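Local coordinates for protein 3-hydroxyacyl-CoA dehydrogenase (PDB 4O5O) that probably catalyses the reversible NAD-dependent oxidation of 3-hydroxyacyl-CoA to 3-oxoacyl-CoA, as a short-chain dehydrogenase built on a Rossmann fold, at residues 32-37 with 55-60; 85-90 with 138-143; 154-159 with 167-172; 199-204 with 216-221. All blocks are in the same frame, centred on the assembly; numbering follows the deposited sequence.

Interaction 1. Residues 32-37 with 55-60; sequences MAVEAG and KALGAS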
loop_
_atom_site.group_PDB
_atom_site.type_symbol
_atom_site.label_atom_id
_atom_site.label_comp_id
_atom_site.label_asym_id
_atom_site.label_seq_id
_atom_site.Cartn_x
_atom_site.Cartn_y
_atom_site.Cartn_z
ATOM N N MET B 32 -23.363 -17.861 -10.336
ATOM C CA MET B 32 -23.343 -16.661 -11.161
ATOM C C MET B 32 -23.001 -16.988 -12.619
ATOM O O MET B 32 -23.686 -16.539 -13.551
ATOM C CB MET B 32 -22.317 -15.677 -10.593
ATOM C CG MET B 32 -22.093 -14.404 -11.396
ATOM S SD MET B 32 -21.027 -14.543 -12.838
ATOM C CE MET B 32 -19.466 -14.962 -12.095
ATOM N N ALA B 33 -21.978 -17.806 -12.812
ATOM C CA ALA B 33 -21.504 -18.065 -14.154
ATOM C C ALA B 33 -22.539 -18.864 -14.965
ATOM O O ALA B 33 -22.829 -18.532 -16.111
ATOM C CB ALA B 33 -20.177 -18.785 -14.090
ATOM N N VAL B 34 -23.117 -19.893 -14.357
ATOM C CA VAL B 34 -24.143 -20.681 -15.041
ATOM C C VAL B 34 -25.351 -19.797 -15.377
ATOM O O VAL B 34 -25.889 -19.887 -16.483
ATOM C CB VAL B 34 -24.601 -21.897 -14.187
ATOM C CG1 VAL B 34 -25.851 -22.570 -14.762
ATOM C CG2 VAL B 34 -23.483 -22.925 -14.097
ATOM N N GLU B 35 -25.755 -18.931 -14.444
ATOM C CA GLU B 35 -26.941 -18.103 -14.665
ATOM C C GLU B 35 -26.661 -17.064 -15.767
ATOM O O GLU B 35 -27.597 -16.604 -16.436
ATOM C CB GLU B 35 -27.425 -17.483 -13.328
ATOM C CG GLU B 35 -27.928 -18.585 -12.375
ATOM C CD GLU B 35 -28.634 -18.105 -11.098
ATOM O OE1 GLU B 35 -28.482 -16.930 -10.719
ATOM O OE2 GLU B 35 -29.320 -18.901 -10.476
ATOM N N ALA B 36 -25.381 -16.746 -15.996
ATOM C CA ALA B 36 -24.973 -15.854 -17.100
ATOM C C ALA B 36 -24.717 -16.568 -18.434
ATOM O O ALA B 36 -24.280 -15.930 -19.393
ATOM C CB ALA B 36 -23.732 -15.063 -16.709
ATOM N N GLY B 37 -24.971 -17.878 -18.485
ATOM C CA GLY B 37 -24.848 -18.661 -19.716
ATOM C C GLY B 37 -23.498 -19.297 -19.975
ATOM O O GLY B 37 -23.243 -19.807 -21.060
ATOM N N LYS B 55 -24.836 -30.995 -9.659
ATOM C CA LYS B 55 -26.165 -31.519 -9.923
ATOM C C LYS B 55 -27.217 -30.409 -9.906
ATOM O O LYS B 55 -28.127 -30.368 -10.768
ATOM C CB LYS B 55 -26.539 -32.620 -8.910
ATOM C CG LYS B 55 -27.801 -33.385 -9.282
ATOM C CD LYS B 55 -28.225 -34.360 -8.187
ATOM C CE LYS B 55 -29.564 -35.041 -8.491
ATOM N NZ LYS B 55 -29.962 -36.006 -7.420
ATOM N N ALA B 56 -27.130 -29.536 -8.903
ATOM C CA ALA B 56 -28.106 -28.459 -8.753
ATOM C C ALA B 56 -28.018 -27.480 -9.918
ATOM O O ALA B 56 -29.038 -26.934 -10.361
ATOM C CB ALA B 56 -27.899 -27.737 -7.430
ATOM N N LEU B 57 -26.808 -27.274 -10.432
ATOM C CA LEU B 57 -26.606 -26.287 -11.486
ATOM C C LEU B 57 -27.053 -26.755 -12.863
ATOM O O LEU B 57 -27.366 -25.926 -13.715
ATOM C CB LEU B 57 -25.142 -25.858 -11.535
ATOM C CG LEU B 57 -24.690 -25.016 -10.340
ATOM C CD1 LEU B 57 -23.177 -24.919 -10.349
ATOM C CD2 LEU B 57 -25.311 -23.623 -10.364
ATOM N N GLY B 58 -27.068 -28.068 -13.090
ATOM C CA GLY B 58 -27.565 -28.640 -14.352
ATOM C C GLY B 58 -26.479 -28.913 -15.391
ATOM O O GLY B 58 -25.279 -28.902 -15.080
ATOM N N ALA B 59 -26.897 -29.128 -16.642
ATOM C CA ALA B 59 -26.022 -29.620 -17.706
ATOM C C ALA B 59 -24.861 -28.715 -18.111
ATOM O O ALA B 59 -23.914 -29.180 -18.784
ATOM C CB ALA B 59 -26.858 -29.973 -18.927
ATOM N N SER B 60 -24.923 -27.436 -17.729
ATOM C CA SER B 60 -23.807 -26.513 -17.954
ATOM C C SER B 60 -22.674 -26.643 -16.909
ATOM O O SER B 60 -21.658 -25.956 -17.022
ATOM C CB SER B 60 -24.307 -25.064 -18.035
ATOM O OG SER B 60 -25.083 -24.888 -19.208
HETATM O O HOH W 1 -24.986 -21.803 -18.530
#

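Interaction 2. Residues 85-90 with 138-143; sequences FGRIDV and AKNEPG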
loop_
_atom_site.group_PDB
_atom_site.type_symbol
_atom_site.label_atom_id
_atom_site.label_comp_id
_atom_site.label_asym_id
_atom_site.label_seq_id
_atom_site.Cartn_x
_atom_site.Cartn_y
_atom_site.Cartn_z
ATOM N N PHE B 85 -15.931 -29.424 -22.243
ATOM C CA PHE B 85 -16.356 -28.180 -22.856
ATOM C C PHE B 85 -15.428 -27.604 -23.919
ATOM O O PHE B 85 -15.770 -26.595 -24.515
ATOM C CB PHE B 85 -16.595 -27.135 -21.769
ATOM C CG PHE B 85 -17.684 -27.513 -20.785
ATOM C CD1 PHE B 85 -18.985 -27.812 -21.222
ATOM C CD2 PHE B 85 -17.421 -27.540 -19.427
ATOM C CE1 PHE B 85 -19.984 -28.139 -20.310
ATOM C CE2 PHE B 85 -18.408 -27.852 -18.518
ATOM C CZ PHE B 85 -19.689 -28.164 -18.957
ATOM N N GLY B 86 -14.262 -28.221 -24.123
ATOM C CA GLY B 86 -13.399 -27.926 -25.264
ATOM C C GLY B 86 -12.389 -26.804 -25.054
ATOM O O GLY B 86 -11.512 -26.617 -25.891
ATOM N N ARG B 87 -12.482 -26.069 -23.942
ATOM C CA ARG B 87 -11.670 -24.859 -23.742
ATOM C C ARG B 87 -11.831 -24.420 -22.298
ATOM O O ARG B 87 -12.721 -24.885 -21.589
ATOM C CB ARG B 87 -12.148 -23.736 -24.691
ATOM C CG ARG B 87 -13.592 -23.332 -24.427
ATOM C CD ARG B 87 -14.156 -22.317 -25.386
ATOM N NE ARG B 87 -13.442 -21.056 -25.298
ATOM C CZ ARG B 87 -12.645 -20.557 -26.234
ATOM N NH1 ARG B 87 -12.441 -21.213 -27.376
ATOM N NH2 ARG B 87 -12.031 -19.389 -26.014
ATOM N N ILE B 88 -10.944 -23.519 -21.900
ATOM C CA ILE B 88 -11.018 -22.802 -20.633
ATOM C C ILE B 88 -10.803 -21.314 -20.907
ATOM O O ILE B 88 -9.826 -20.922 -21.546
ATOM C CB ILE B 88 -9.923 -23.251 -19.644
ATOM C CG1 ILE B 88 -10.132 -24.721 -19.261
ATOM C CG2 ILE B 88 -9.917 -22.377 -18.388
ATOM C CD1 ILE B 88 -8.926 -25.376 -18.609
ATOM N N ASP B 89 -11.708 -20.505 -20.386
ATOM C CA ASP B 89 -11.691 -19.063 -20.563
ATOM C C ASP B 89 -11.361 -18.299 -19.290
ATOM O O ASP B 89 -10.706 -17.262 -19.353
ATOM C CB ASP B 89 -13.047 -18.575 -21.082
ATOM C CG ASP B 89 -13.340 -19.071 -22.477
ATOM O OD1 ASP B 89 -12.784 -18.522 -23.451
ATOM O OD2 ASP B 89 -14.134 -20.018 -22.609
ATOM N N VAL B 90 -11.884 -18.775 -18.154
ATOM C CA VAL B 90 -11.726 -18.058 -16.899
ATOM C C VAL B 90 -11.359 -19.056 -15.817
ATOM O O VAL B 90 -11.968 -20.133 -15.728
ATOM C CB VAL B 90 -13.027 -17.326 -16.469
ATOM C CG1 VAL B 90 -12.806 -16.603 -15.146
ATOM C CG2 VAL B 90 -13.496 -16.357 -17.551
ATOM N N ALA B 138 -3.607 -19.990 -23.188
ATOM C CA ALA B 138 -2.670 -19.453 -24.166
ATOM C C ALA B 138 -2.938 -20.036 -25.563
ATOM O O ALA B 138 -2.498 -19.444 -26.542
ATOM C CB ALA B 138 -1.223 -19.692 -23.745
ATOM N N LYS B 139 -3.620 -21.188 -25.640
ATOM C CA LYS B 139 -3.983 -21.833 -26.903
ATOM C C LYS B 139 -5.240 -21.271 -27.544
ATOM O O LYS B 139 -5.519 -21.538 -28.705
ATOM C CB LYS B 139 -4.166 -23.328 -26.683
ATOM C CG LYS B 139 -2.929 -24.008 -26.139
ATOM C CD LYS B 139 -3.185 -25.482 -25.905
ATOM C CE LYS B 139 -1.993 -26.172 -25.265
ATOM N NZ LYS B 139 -2.302 -27.610 -25.037
ATOM N N ASN B 140 -6.027 -20.534 -26.771
ATOM C CA ASN B 140 -7.294 -19.990 -27.264
ATOM C C ASN B 140 -7.056 -18.990 -28.386
ATOM O O ASN B 140 -6.069 -18.260 -28.394
ATOM C CB ASN B 140 -8.063 -19.266 -26.150
ATOM C CG ASN B 140 -8.605 -20.197 -25.101
ATOM O OD1 ASN B 140 -8.828 -21.387 -25.350
ATOM N ND2 ASN B 140 -8.852 -19.666 -23.923
ATOM N N GLU B 141 -8.011 -18.936 -29.302
ATOM C CA GLU B 141 -8.071 -17.862 -30.281
ATOM C C GLU B 141 -8.266 -16.537 -29.540
ATOM O O GLU B 141 -9.097 -16.465 -28.625
ATOM C CB GLU B 141 -9.271 -18.127 -31.170
ATOM C CG GLU B 141 -9.563 -17.104 -32.218
ATOM C CD GLU B 141 -10.709 -17.539 -33.112
ATOM O OE1 GLU B 141 -11.324 -18.622 -32.881
ATOM O OE2 GLU B 141 -10.961 -16.823 -34.044
ATOM N N PRO B 142 -7.518 -15.481 -29.902
ATOM C CA PRO B 142 -7.803 -14.193 -29.232
ATOM C C PRO B 142 -9.220 -13.683 -29.529
ATOM O O PRO B 142 -9.692 -13.777 -30.655
ATOM C CB PRO B 142 -6.690 -13.277 -29.752
ATOM C CG PRO B 142 -5.582 -14.241 -30.091
ATOM C CD PRO B 142 -6.315 -15.392 -30.738
ATOM N N GLY B 143 -9.896 -13.241 -28.469
ATOM C CA GLY B 143 -11.224 -12.694 -28.548
ATOM C C GLY B 143 -11.169 -11.192 -28.582
ATOM O O GLY B 143 -10.207 -10.603 -29.072
HETATM O O HOH W 2 -10.291 -20.648 -29.027
HETATM O O HOH W 3 -11.037 -17.045 -27.238
HETATM O O HOH W 4 -8.666 -23.443 -23.689
#

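Interaction 3. Residues 154-159 with 167-172; sequences TASVAA and AAYSAS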
loop_
_atom_site.group_PDB
_atom_site.type_symbol
_atom_site.label_atom_id
_atom_site.label_comp_id
_atom_site.label_asym_id
_atom_site.label_seq_id
_atom_site.Cartn_x
_atom_site.Cartn_y
_atom_site.Cartn_z
ATOM N N THR B 154 -8.070 -15.150 -5.128
ATOM C CA THR B 154 -8.688 -14.638 -3.914
ATOM C C THR B 154 -7.592 -14.471 -2.856
ATOM O O THR B 154 -6.970 -15.445 -2.442
ATOM C CB THR B 154 -9.771 -15.599 -3.411
ATOM O OG1 THR B 154 -10.719 -15.829 -4.465
ATOM C CG2 THR B 154 -10.510 -15.019 -2.206
ATOM N N ALA B 155 -7.363 -13.230 -2.435
ATOM C CA ALA B 155 -6.500 -12.940 -1.296
ATOM C C ALA B 155 -7.392 -12.814 -0.077
ATOM O O ALA B 155 -8.233 -13.700 0.151
ATOM C CB ALA B 155 -5.636 -11.721 -1.564
ATOM N N SER B 156 -7.261 -11.732 0.686
ATOM C CA SER B 156 -8.090 -11.480 1.873
ATOM C C SER B 156 -7.670 -10.121 2.389
ATOM O O SER B 156 -6.512 -9.720 2.224
ATOM C CB SER B 156 -7.793 -12.502 2.988
ATOM O OG SER B 156 -8.452 -12.163 4.220
ATOM N N VAL B 157 -8.566 -9.446 3.092
ATOM C CA VAL B 157 -8.136 -8.320 3.901
ATOM C C VAL B 157 -7.012 -8.657 4.883
ATOM O O VAL B 157 -6.289 -7.772 5.289
ATOM C CB VAL B 157 -9.298 -7.636 4.637
ATOM C CG1 VAL B 157 -10.239 -6.975 3.618
ATOM C CG2 VAL B 157 -10.006 -8.598 5.552
ATOM N N ALA B 158 -6.865 -9.931 5.232
ATOM C CA ALA B 158 -5.772 -10.358 6.106
ATOM C C ALA B 158 -4.415 -10.117 5.472
ATOM O O ALA B 158 -3.417 -10.060 6.187
ATOM C CB ALA B 158 -5.932 -11.815 6.500
ATOM N N ALA B 159 -4.374 -9.932 4.158
ATOM C CA ALA B 159 -3.115 -9.549 3.459
ATOM C C ALA B 159 -2.669 -8.133 3.824
ATOM O O ALA B 159 -1.531 -7.804 3.572
ATOM C CB ALA B 159 -3.272 -9.665 1.946
ATOM N N ALA B 167 -0.831 -15.198 11.259
ATOM C CA ALA B 167 0.452 -15.226 10.551
ATOM C C ALA B 167 0.383 -16.075 9.296
ATOM O O ALA B 167 0.818 -15.623 8.227
ATOM C CB ALA B 167 1.580 -15.690 11.457
ATOM N N ALA B 168 -0.113 -17.309 9.408
ATOM C CA ALA B 168 -0.142 -18.187 8.253
ATOM C C ALA B 168 -1.112 -17.695 7.192
ATOM O O ALA B 168 -0.775 -17.643 5.990
ATOM C CB ALA B 168 -0.482 -19.616 8.645
ATOM N N TYR B 169 -2.322 -17.335 7.611
ATOM C CA TYR B 169 -3.309 -16.874 6.641
ATOM C C TYR B 169 -2.846 -15.607 5.934
ATOM O O TYR B 169 -2.911 -15.525 4.698
ATOM C CB TYR B 169 -4.649 -16.675 7.348
ATOM C CG TYR B 169 -5.786 -16.428 6.419
ATOM C CD1 TYR B 169 -6.157 -17.400 5.502
ATOM C CD2 TYR B 169 -6.503 -15.254 6.465
ATOM C CE1 TYR B 169 -7.215 -17.215 4.657
ATOM C CE2 TYR B 169 -7.574 -15.054 5.619
ATOM C CZ TYR B 169 -7.922 -16.035 4.721
ATOM O OH TYR B 169 -8.999 -15.796 3.885
ATOM N N SER B 170 -2.386 -14.629 6.709
ATOM C CA SER B 170 -1.845 -13.379 6.118
ATOM C C SER B 170 -0.667 -13.636 5.177
ATOM O O SER B 170 -0.591 -13.049 4.098
ATOM C CB SER B 170 -1.428 -12.408 7.217
ATOM O OG SER B 170 -2.529 -11.978 7.974
ATOM N N ALA B 171 0.269 -14.511 5.584
ATOM C CA ALA B 171 1.381 -14.841 4.697
ATOM C C ALA B 171 0.887 -15.403 3.381
ATOM O O ALA B 171 1.317 -15.000 2.291
ATOM C CB ALA B 171 2.317 -15.826 5.363
ATOM N N SER B 172 -0.038 -16.355 3.469
ATOM C CA SER B 172 -0.509 -17.004 2.242
ATOM C C SER B 172 -1.238 -16.050 1.336
ATOM O O SER B 172 -1.029 -16.071 0.105
ATOM C CB SER B 172 -1.391 -18.204 2.615
ATOM O OG SER B 172 -2.689 -17.838 3.075
#

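Interaction 4. Residues 199-204 with 216-221; sequences PGIFKT and DALGAS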
loop_
_atom_site.group_PDB
_atom_site.type_symbol
_atom_site.label_atom_id
_atom_site.label_comp_id
_atom_site.label_asym_id
_atom_site.label_seq_id
_atom_site.Cartn_x
_atom_site.Cartn_y
_atom_site.Cartn_z
ATOM N N PRO B 199 -11.289 -10.317 -0.255
ATOM C CA PRO B 199 -12.534 -10.173 0.487
ATOM C C PRO B 199 -12.357 -9.806 1.953
ATOM O O PRO B 199 -11.382 -10.230 2.583
ATOM C CB PRO B 199 -13.193 -11.557 0.376
ATOM C CG PRO B 199 -12.410 -12.326 -0.603
ATOM C CD PRO B 199 -11.047 -11.705 -0.659
ATOM N N GLY B 200 -13.337 -9.075 2.490
ATOM C CA GLY B 200 -13.496 -8.921 3.924
ATOM C C GLY B 200 -14.205 -10.097 4.520
ATOM O O GLY B 200 -13.931 -11.244 4.149
ATOM N N ILE B 201 -15.116 -9.816 5.446
ATOM C CA ILE B 201 -15.797 -10.857 6.155
ATOM C C ILE B 201 -17.080 -11.252 5.388
ATOM O O ILE B 201 -18.022 -10.455 5.271
ATOM C CB ILE B 201 -16.161 -10.438 7.596
ATOM C CG1 ILE B 201 -14.938 -9.934 8.364
ATOM C CG2 ILE B 201 -16.751 -11.645 8.308
ATOM C CD1 ILE B 201 -15.254 -9.174 9.645
ATOM N N PHE B 202 -17.107 -12.492 4.883
ATOM C CA PHE B 202 -18.244 -13.026 4.149
ATOM C C PHE B 202 -18.892 -14.193 4.879
ATOM O O PHE B 202 -18.262 -14.863 5.691
ATOM C CB PHE B 202 -17.811 -13.480 2.755
ATOM C CG PHE B 202 -17.724 -12.341 1.775
ATOM C CD1 PHE B 202 -16.742 -11.388 1.882
ATOM C CD2 PHE B 202 -18.695 -12.175 0.811
ATOM C CE1 PHE B 202 -16.726 -10.294 1.021
ATOM C CE2 PHE B 202 -18.699 -11.087 -0.035
ATOM C CZ PHE B 202 -17.702 -10.143 0.062
ATOM N N LYS B 203 -20.167 -14.390 4.591
ATOM C CA LYS B 203 -20.940 -15.527 5.096
ATOM C C LYS B 203 -20.585 -16.830 4.352
ATOM O O LYS B 203 -21.301 -17.263 3.451
ATOM C CB LYS B 203 -22.431 -15.209 4.934
ATOM N N THR B 204 -19.477 -17.431 4.767
ATOM C CA THR B 204 -18.958 -18.690 4.245
ATOM C C THR B 204 -19.373 -19.792 5.210
ATOM O O THR B 204 -19.857 -19.499 6.285
ATOM C CB THR B 204 -17.414 -18.669 4.238
ATOM O OG1 THR B 204 -16.952 -18.543 5.594
ATOM C CG2 THR B 204 -16.883 -17.520 3.415
ATOM N N ASP B 216 -22.428 -11.874 14.721
ATOM C CA ASP B 216 -22.960 -10.536 14.881
ATOM C C ASP B 216 -21.883 -9.515 15.240
ATOM O O ASP B 216 -21.881 -8.419 14.699
ATOM C CB ASP B 216 -24.073 -10.529 15.929
ATOM C CG ASP B 216 -25.327 -11.288 15.472
ATOM O OD1 ASP B 216 -25.477 -11.531 14.250
ATOM O OD2 ASP B 216 -26.154 -11.645 16.342
ATOM N N ALA B 217 -20.955 -9.889 16.121
ATOM C CA ALA B 217 -19.828 -8.994 16.439
ATOM C C ALA B 217 -18.950 -8.734 15.207
ATOM O O ALA B 217 -18.462 -7.606 14.983
ATOM C CB ALA B 217 -19.016 -9.531 17.614
ATOM N N LEU B 218 -18.729 -9.763 14.392
ATOM C CA LEU B 218 -17.931 -9.579 13.168
ATOM C C LEU B 218 -18.609 -8.606 12.189
ATOM O O LEU B 218 -17.975 -7.708 11.629
ATOM C CB LEU B 218 -17.704 -10.932 12.514
ATOM C CG LEU B 218 -16.691 -11.824 13.239
ATOM C CD1 LEU B 218 -16.647 -13.188 12.572
ATOM C CD2 LEU B 218 -15.300 -11.225 13.283
ATOM N N GLY B 219 -19.905 -8.783 11.988
ATOM C CA GLY B 219 -20.652 -7.852 11.166
ATOM C C GLY B 219 -20.571 -6.424 11.690
ATOM O O GLY B 219 -20.500 -5.476 10.908
ATOM N N ALA B 220 -20.601 -6.277 13.012
ATOM C CA ALA B 220 -20.554 -4.948 13.638
ATOM C C ALA B 220 -19.212 -4.244 13.448
ATOM O O ALA B 220 -19.131 -3.016 13.583
ATOM C CB ALA B 220 -20.884 -5.040 15.120
ATOM N N SER B 221 -18.156 -4.994 13.137
ATOM C CA SER B 221 -16.866 -4.377 12.882
ATOM C C SER B 221 -16.764 -3.740 11.505
ATOM O O SER B 221 -15.803 -3.031 11.248
ATOM C CB SER B 221 -15.721 -5.383 13.035
ATOM O OG SER B 221 -15.741 -6.392 12.049
#

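Interaction 1. Residues 32-37 with 55-60
Val-34 and Leu-57 make the apolar half of this contact, and they do it through methyl groups at a relaxed distance: CG2 of Val-34 lies 4.2 Å from CD2 of Leu-57. The other valine branch is used differently. With CG1 anti to the backbone N (chi1 169°), that methyl is carried across to the end of the second helix, where it rests 3.8 Å from the carbonyl O of Leu-57 and, more loosely, 4.4 Å from CB of Ser-60. One forked side chain thus spans both the last helical residue and the loop that follows it.

Helices 24-35 and 47-57 are successive crossover helices of a Rossmann fold, joined through strand 39-44, and their C-terminal ends meet here near the protein surface. The strand supplies the floor: Val-34 also packs on Val-40, and Leu-57 on Leu-42.

Polar linkage between the segments goes through solvent. A water sits 2.9 Å from Val-34 O and 3.2 Å from Ser-60 OG, bridging one helix end to the turn after the other. Val-34 O also receives the backbone N of Gly-37 at 3.0 Å, part of the Schellman motif that closes helix 24-35 with Gly-37 at positive phi. Gly-58, likewise at positive phi, ends helix 47-57 and turns the chain so that Ser-60 comes back beside Val-34, while the backbone of Ser-60 bonds to that of Val-40.

Interaction 2. Residues 85-90 with 138-143
Asn-140 lays its amide over one face of the Arg-87 guanidinium, the two planes being only 18° apart. The overlap is off-centre: OD1 stands toward the rim, and the closest approach is Arg-87 NH2 to Asn-140 CG at 3.6 Å. At the guanidinium edge, in its plane, lies the carboxylate of Asp-89, gripped side-on, with NE to OD2 at 3.0 Å and NH2 to OD1 at 2.8 Å, both oxygens met on their syn sides. A bend at chi3 (-63°) turns the guanidinium back to the carboxylate two residues further along the loop.

The direct bond between the segments is made by the amide nitrogen. Asn-140 ND2 donates to Ile-88 O at 2.9 Å, nearly straight at 166°, and also serves Arg-148 O. Asn-140 OD1 takes a water that in turn accepts from Ile-88 N, so one side chain reads both backbone groups of Ile-88. Two further waters tie Arg-87 NH1 and NH2 to the backbone N and O of Glu-141.

Asp-89 is shared with Arg-14 and Val-15 N at the start of strand 15-19. Polar clamping of this kind joins the loops that feed the neighbouring parallel strands 90-93 and 149-154, at the N-terminal ends of these central strands of the Rossmann sheet.

Interaction 3. Residues 154-159 with 167-172
Ser-156 and Tyr-169 meet in what is probably the active site: Tyr-169 and Lys-173 fit the YxxxK pattern of short-chain dehydrogenases, and Ser-156, just after strand 149-154, matches the serine that accompanies them in that family. The tyrosine reaches out from helix 167-187 with CG anti to the backbone N (chi1 -170°), and the serine meets its ring obliquely. Ser-156 OG is 3.3 Å from Tyr-169 CE2, whereas the two hydroxyl oxygens, Ser-156 OG and Tyr-169 OH, stand 3.7 Å apart. Next along the ring, Ala-158 CB presses on Tyr-169 CD2 at 3.5 Å.

A second serine ties its side chain to the backbone of the other segment. Ser-170 OG donates to Ala-158 O at 2.8 Å, approaching from above the carbonyl plane, 41° out of it, so the bond avoids the usual lone-pair direction. Within the first segment, Ala-158 N donates to Ser-156 OG at 2.9 Å, a capping bond at the start of the short helix 158-161 that fixes the hydroxyl's position. Lys-173 NZ, one turn beyond Tyr-169, bonds Thr-154 O, and Asn-122 bonds Ser-172 OG.

Ser-156 OG accepts from Ala-158 N, which would leave its own proton for another partner, and it makes no bond to Tyr-169 OH; this is consistent with the way the two hydroxyls flank a substrate oxygen in related dehydrogenases.

Interaction 4. Residues 199-204 with 216-221
Ile-201 plants its terminal methyl on a polar patch: CD1 lies 3.7 Å from Leu-218 O and also 3.7 Å from Ser-221 OG, two oxygens that are already bonded to each other. Ser-221 OG donates to Leu-218 O at a short 2.6 Å, in the carbonyl plane and on a lone pair, while Ser-221 N reaches the same oxygen at 3.1 Å. With the serine hydroxyl turned between its own backbone N and carbonyl carbon (chi1 67°), it folds back onto the carbonyl three residues earlier, and the methyl lies against a carbonyl O that already takes two bonds from Ser-221.

Apolar contact fills in beside it. CD1 is 4.2 Å from both CB and CD2 of Leu-218, so the isoleucine touches the leucine at its root and at one branch tip. Its chain is nearly extended at chi2 (165°), which lets a single methyl carry the contact on the isoleucine side.

Ile-201 follows Gly-200, just after strand 192-199, and the loop is pinned by backbone bonds to Gly-229 and Leu-254. Met-207 of helix 205-209 packs on both Ile-201 and Leu-218, while Leu-258 touches Ile-201 and Ser-221, so helix 212-220 is linked to this loop through helix 205-209 and the loop of Leu-258.

Interactions 1 and 4 are surface contacts resting on a few methyl groups packed against helices, whereas interactions 2 and 3 are largely buried and rely on direct hydrogen bonds. Interactions 1 and 2 meet where Ser-60 O packs against Phe-85 CZ at 3.5 Å, although one concerns two crossover helices and the other the loops entering central strands. Interactions 3 and 4 adjoin more closely: Val-157 N is 3.0 Å from Pro-199 O, a probable hydrogen bond between the loop after strand 149-154 and the last residue of the adjacent strand 192-199. Interaction 2 lies across the chain's centre from both, so charged clamping and the probable catalytic chemistry lie at opposite ends of the parallel strands.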